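Local coordinates for ThiJ/pfpI family protein (Bacillus anthracis, PDB 3EFE) that is of unproven function but belongs to the DJ-1/PfpI family, whose members include chaperones and proteases, at residues L67-P81 against R97-I111. Numbering follows the deposited sequence.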
loop_
_atom_site.group_PDB
_atom_site.type_symbol
_atom_site.label_atom_id
_atom_site.label_comp_id
_atom_site.label_asym_id
_atom_site.label_seq_id
_atom_site.Cartn_x
_atom_site.Cartn_y
_atom_site.Cartn_z
ATOM N N LEU D 67 17.403 5.499 14.206
ATOM C CA LEU D 67 17.284 6.959 14.177
ATOM C C LEU D 67 18.628 7.646 14.396
ATOM O O LEU D 67 18.935 8.615 13.726
ATOM C CB LEU D 67 16.268 7.436 15.208
ATOM C CG LEU D 67 15.969 8.945 15.243
ATOM C CD1 LEU D 67 15.683 9.521 13.843
ATOM C CD2 LEU D 67 14.805 9.242 16.249
ATOM N N ASP D 68 19.438 7.152 15.326
ATOM C CA ASP D 68 20.798 7.683 15.564
ATOM C C ASP D 68 21.652 7.828 14.318
ATOM O O ASP D 68 22.213 8.881 14.076
ATOM C CB ASP D 68 21.575 6.750 16.465
ATOM C CG ASP D 68 21.406 7.065 17.910
ATOM O OD1 ASP D 68 20.862 8.173 18.212
ATOM O OD2 ASP D 68 21.829 6.189 18.736
ATOM N N GLU D 69 21.751 6.737 13.563
ATOM C CA GLU D 69 22.506 6.648 12.305
ATOM C C GLU D 69 22.018 7.576 11.185
ATOM O O GLU D 69 22.620 7.626 10.162
ATOM C CB GLU D 69 22.453 5.195 11.812
ATOM C CG GLU D 69 23.376 4.217 12.569
ATOM C CD GLU D 69 22.845 2.753 12.632
ATOM O OE1 GLU D 69 21.790 2.448 12.048
ATOM O OE2 GLU D 69 23.492 1.888 13.278
ATOM N N CYS D 70 20.946 8.336 11.396
ATOM C CA CYS D 70 20.267 9.047 10.319
ATOM C C CYS D 70 20.506 10.515 10.421
ATOM O O CYS D 70 20.407 11.059 11.504
ATOM C CB CYS D 70 18.747 8.794 10.439
ATOM S SG CYS D 70 17.703 9.915 9.455
ATOM N N THR D 71 20.764 11.161 9.291
ATOM C CA THR D 71 20.945 12.616 9.214
ATOM C C THR D 71 19.881 13.181 8.292
ATOM O O THR D 71 19.706 12.690 7.183
ATOM C CB THR D 71 22.349 12.995 8.634
ATOM O OG1 THR D 71 23.351 12.294 9.374
ATOM C CG2 THR D 71 22.638 14.533 8.707
ATOM N N LEU D 72 19.158 14.195 8.774
ATOM C CA LEU D 72 18.113 14.839 7.988
ATOM C C LEU D 72 18.662 16.178 7.559
ATOM O O LEU D 72 19.202 16.914 8.360
ATOM C CB LEU D 72 16.792 14.982 8.795
ATOM C CG LEU D 72 15.734 13.847 8.868
ATOM C CD1 LEU D 72 15.876 12.719 7.772
ATOM C CD2 LEU D 72 15.651 13.245 10.273
ATOM N N GLU D 73 18.528 16.484 6.277
ATOM C CA GLU D 73 19.244 17.589 5.640
ATOM C C GLU D 73 18.265 18.336 4.764
ATOM O O GLU D 73 17.186 17.815 4.465
ATOM C CB GLU D 73 20.418 17.075 4.789
ATOM C CG GLU D 73 21.749 16.876 5.547
ATOM C CD GLU D 73 22.728 15.897 4.810
ATOM O OE1 GLU D 73 22.658 15.772 3.550
ATOM O OE2 GLU D 73 23.559 15.228 5.494
ATOM N N SER D 74 18.637 19.559 4.363
ATOM C CA SER D 74 17.716 20.407 3.648
ATOM C C SER D 74 17.366 19.565 2.461
ATOM O O SER D 74 18.222 18.880 1.894
ATOM C CB SER D 74 18.352 21.747 3.222
ATOM O OG SER D 74 17.355 22.777 2.962
ATOM N N LYS D 75 16.095 19.579 2.116
ATOM C CA LYS D 75 15.564 18.824 0.978
ATOM C C LYS D 75 15.636 17.266 1.003
ATOM O O LYS D 75 15.257 16.651 -0.013
ATOM C CB LYS D 75 16.166 19.314 -0.304
ATOM C CG LYS D 75 16.301 20.815 -0.453
ATOM C CD LYS D 75 15.102 21.669 -0.009
ATOM C CE LYS D 75 15.418 23.222 -0.180
ATOM N NZ LYS D 75 16.812 23.680 0.319
ATOM N N ASP D 76 16.062 16.624 2.116
ATOM C CA ASP D 76 15.884 15.166 2.251
ATOM C C ASP D 76 14.379 14.967 2.306
ATOM O O ASP D 76 13.637 15.926 2.448
ATOM C CB ASP D 76 16.595 14.586 3.498
ATOM C CG ASP D 76 18.150 14.338 3.276
ATOM O OD1 ASP D 76 18.547 14.312 2.084
ATOM O OD2 ASP D 76 18.942 14.137 4.263
ATOM N N LEU D 77 13.925 13.742 2.147
ATOM C CA LEU D 77 12.493 13.399 2.346
ATOM C C LEU D 77 12.359 12.457 3.522
ATOM O O LEU D 77 13.041 11.411 3.565
ATOM C CB LEU D 77 11.812 12.792 1.071
ATOM C CG LEU D 77 10.342 12.212 1.211
ATOM C CD1 LEU D 77 9.222 13.304 1.385
ATOM C CD2 LEU D 77 10.041 11.265 -0.014
ATOM N N LEU D 78 11.477 12.829 4.453
ATOM C CA LEU D 78 11.072 11.942 5.578
ATOM C C LEU D 78 9.581 11.622 5.562
ATOM O O LEU D 78 8.783 12.490 5.773
ATOM C CB LEU D 78 11.401 12.564 6.927
ATOM C CG LEU D 78 11.085 11.745 8.190
ATOM C CD1 LEU D 78 11.837 10.419 8.275
ATOM C CD2 LEU D 78 11.317 12.630 9.450
ATOM N N ILE D 79 9.247 10.345 5.274
ATOM C CA ILE D 79 7.871 9.817 5.297
ATOM C C ILE D 79 7.449 9.286 6.729
ATOM O O ILE D 79 8.087 8.375 7.331
ATOM C CB ILE D 79 7.645 8.682 4.230
ATOM C CG1 ILE D 79 8.072 9.164 2.860
ATOM C CG2 ILE D 79 6.159 8.184 4.211
ATOM C CD1 ILE D 79 8.507 8.053 1.866
ATOM N N LEU D 80 6.364 9.847 7.246
ATOM C CA LEU D 80 5.785 9.315 8.478
ATOM C C LEU D 80 4.400 8.717 8.222
ATOM O O LEU D 80 3.428 9.433 8.050
ATOM C CB LEU D 80 5.734 10.358 9.570
ATOM C CG LEU D 80 6.917 11.335 9.606
ATOM C CD1 LEU D 80 6.429 12.595 10.370
ATOM C CD2 LEU D 80 8.182 10.660 10.161
ATOM N N PRO D 81 4.309 7.382 8.249
ATOM C CA PRO D 81 3.052 6.678 8.139
ATOM C C PRO D 81 2.222 6.718 9.435
ATOM O O PRO D 81 2.764 6.987 10.513
ATOM C CB PRO D 81 3.468 5.238 7.859
ATOM C CG PRO D 81 4.800 5.141 8.290
ATOM C CD PRO D 81 5.429 6.480 8.427
ATOM N N ARG D 97 13.458 15.413 16.713
ATOM C CA ARG D 97 14.309 15.541 15.521
ATOM C C ARG D 97 13.566 16.100 14.369
ATOM O O ARG D 97 14.171 16.655 13.511
ATOM C CB ARG D 97 14.804 14.164 15.056
ATOM C CG ARG D 97 15.618 13.336 16.056
ATOM C CD ARG D 97 17.123 13.568 15.997
ATOM N NE ARG D 97 17.586 13.801 14.634
ATOM C CZ ARG D 97 18.165 12.916 13.811
ATOM N NH1 ARG D 97 18.467 11.679 14.172
ATOM N NH2 ARG D 97 18.482 13.324 12.596
ATOM N N ILE D 98 12.258 15.885 14.331
ATOM C CA ILE D 98 11.416 16.338 13.223
ATOM C C ILE D 98 11.345 17.847 13.281
ATOM O O ILE D 98 11.209 18.530 12.238
ATOM C CB ILE D 98 9.950 15.707 13.263
ATOM C CG1 ILE D 98 9.951 14.281 12.705
ATOM C CG2 ILE D 98 8.948 16.545 12.462
ATOM C CD1 ILE D 98 8.944 13.270 13.400
ATOM N N GLY D 99 11.401 18.362 14.508
ATOM C CA GLY D 99 11.359 19.787 14.744
ATOM C C GLY D 99 12.522 20.464 14.100
ATOM O O GLY D 99 12.334 21.504 13.478
ATOM N N GLN D 100 13.710 19.867 14.261
ATOM C CA GLN D 100 14.970 20.394 13.685
ATOM C C GLN D 100 14.973 20.173 12.181
ATOM O O GLN D 100 15.294 21.086 11.423
ATOM C CB GLN D 100 16.228 19.673 14.230
ATOM C CG GLN D 100 16.303 19.451 15.766
ATOM C CD GLN D 100 17.283 18.307 16.156
ATOM O OE1 GLN D 100 17.152 17.680 17.246
ATOM N NE2 GLN D 100 18.250 18.006 15.249
ATOM N N ALA D 101 14.657 18.935 11.762
ATOM C CA ALA D 101 14.524 18.627 10.338
ATOM C C ALA D 101 13.726 19.708 9.668
ATOM O O ALA D 101 14.123 20.188 8.655
ATOM C CB ALA D 101 13.863 17.271 10.109
ATOM N N LEU D 102 12.591 20.093 10.232
ATOM C CA LEU D 102 11.704 21.024 9.537
ATOM C C LEU D 102 12.419 22.328 9.303
ATOM O O LEU D 102 12.237 22.879 8.254
ATOM C CB LEU D 102 10.357 21.264 10.283
ATOM C CG LEU D 102 9.262 20.216 10.056
ATOM C CD1 LEU D 102 8.286 20.131 11.265
ATOM C CD2 LEU D 102 8.554 20.519 8.770
ATOM N N LYS D 103 13.228 22.765 10.292
ATOM C CA LYS D 103 14.111 23.981 10.253
ATOM C C LYS D 103 15.174 24.024 9.147
ATOM O O LYS D 103 15.235 25.015 8.417
ATOM C CB LYS D 103 14.871 24.209 11.578
ATOM C CG LYS D 103 14.000 24.569 12.754
ATOM C CD LYS D 103 14.794 24.698 14.098
ATOM C CE LYS D 103 13.925 24.191 15.366
ATOM N NZ LYS D 103 12.773 25.078 15.776
ATOM N N ILE D 104 16.033 22.993 9.071
ATOM C CA ILE D 104 17.007 22.907 7.989
ATOM C C ILE D 104 16.379 22.767 6.603
ATOM O O ILE D 104 17.029 22.997 5.572
ATOM C CB ILE D 104 18.095 21.793 8.197
ATOM C CG1 ILE D 104 19.340 22.127 7.291
ATOM C CG2 ILE D 104 17.518 20.294 8.003
ATOM C CD1 ILE D 104 20.699 21.683 7.837
ATOM N N GLY D 105 15.117 22.381 6.550
ATOM C CA GLY D 105 14.340 22.369 5.289
ATOM C C GLY D 105 14.098 20.979 4.731
ATOM O O GLY D 105 13.812 20.814 3.558
ATOM N N THR D 106 14.164 19.967 5.588
ATOM C CA THR D 106 13.857 18.623 5.112
ATOM C C THR D 106 12.346 18.526 4.885
ATOM O O THR D 106 11.574 19.051 5.692
ATOM C CB THR D 106 14.386 17.531 6.022
ATOM O OG1 THR D 106 13.317 16.896 6.634
ATOM C CG2 THR D 106 15.312 18.033 7.049
ATOM N N ILE D 107 11.934 17.982 3.724
ATOM C CA ILE D 107 10.506 17.793 3.381
ATOM C C ILE D 107 9.986 16.676 4.311
ATOM O O ILE D 107 10.529 15.573 4.319
ATOM C CB ILE D 107 10.291 17.340 1.909
ATOM C CG1 ILE D 107 11.069 18.228 0.917
ATOM C CG2 ILE D 107 8.785 17.178 1.542
ATOM C CD1 ILE D 107 10.819 19.673 1.019
ATOM N N VAL D 108 8.995 16.988 5.140
ATOM C CA VAL D 108 8.372 15.950 5.978
ATOM C C VAL D 108 6.942 15.689 5.535
ATOM O O VAL D 108 6.159 16.601 5.327
ATOM C CB VAL D 108 8.575 16.103 7.567
ATOM C CG1 VAL D 108 9.345 17.329 7.913
ATOM C CG2 VAL D 108 7.261 15.871 8.352
ATOM N N ALA D 109 6.663 14.413 5.314
ATOM C CA ALA D 109 5.401 13.940 4.758
ATOM C C ALA D 109 4.812 13.023 5.820
ATOM O O ALA D 109 5.420 11.959 6.069
ATOM C CB ALA D 109 5.652 13.160 3.463
ATOM N N ALA D 110 3.692 13.466 6.447
ATOM C CA ALA D 110 2.971 12.774 7.560
ATOM C C ALA D 110 1.582 12.392 7.123
ATOM O O ALA D 110 0.870 13.181 6.552
ATOM C CB ALA D 110 2.835 13.680 8.773
ATOM N N ILE D 111 1.167 11.181 7.389
ATOM C CA ILE D 111 -0.153 10.725 6.939
ATOM C C ILE D 111 -0.799 10.145 8.203
ATOM O O ILE D 111 -0.142 9.530 9.034
ATOM C CB ILE D 111 -0.100 9.732 5.731
ATOM C CG1 ILE D 111 -1.498 9.367 5.282
ATOM C CG2 ILE D 111 0.803 8.413 6.026
ATOM C CD1 ILE D 111 -1.601 8.952 3.881
#
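S74 OG is held from two directions: it donates to I104 O over 2.6 Å, lying in the plane of that carbonyl, and accepts from K75 NZ. With OG anti to the backbone N (chi1 -159°), the short serine side chain reaches the last turn of helix 92-104 and takes up a carbonyl left over where the helix ends. G105 closes that helix as the C-prime residue of a Schellman motif, T106 N returning to A101 O; glycine readily takes its positive phi and lets S74 and K75 lie close to the helix end. Just beyond, K75 N donates to G105 O (3.0 Å). The T106 methyl turns in against L72 CB, while its buried OG1 finds no partner. Strands 77-80 and 107-111 then run side by side as the parallel pair of a beta-alpha-beta unit with helix 92-104 as its crossover, central to the flavodoxin-like sheet of this family. L78 pairs with both residues flanking V108, its N bonding I107 O (2.9 Å) and its O accepting from A109 N; L80 likewise bonds A109 O and I111 N. On the sheet face beneath the helix, L78 CD2 meets I98 CG1 at about a right angle (3.9 Å), and L80 CD1 comes tip to tip with I98 CD1 while also touching V108 CG2. On the other face, L77 and A109 pack against helix 169-179; small A109 admits L77 CD1 at 4.1 Å. Farther out, R97 bends at chi2 (-90°) and chi3 (-36°), bringing its guanidinium edge to the loop, where its several N-H groups serve two carbonyls: NH2 donates to C70 O (3.2 Å), and NH1 adds a weak bond to L67 O.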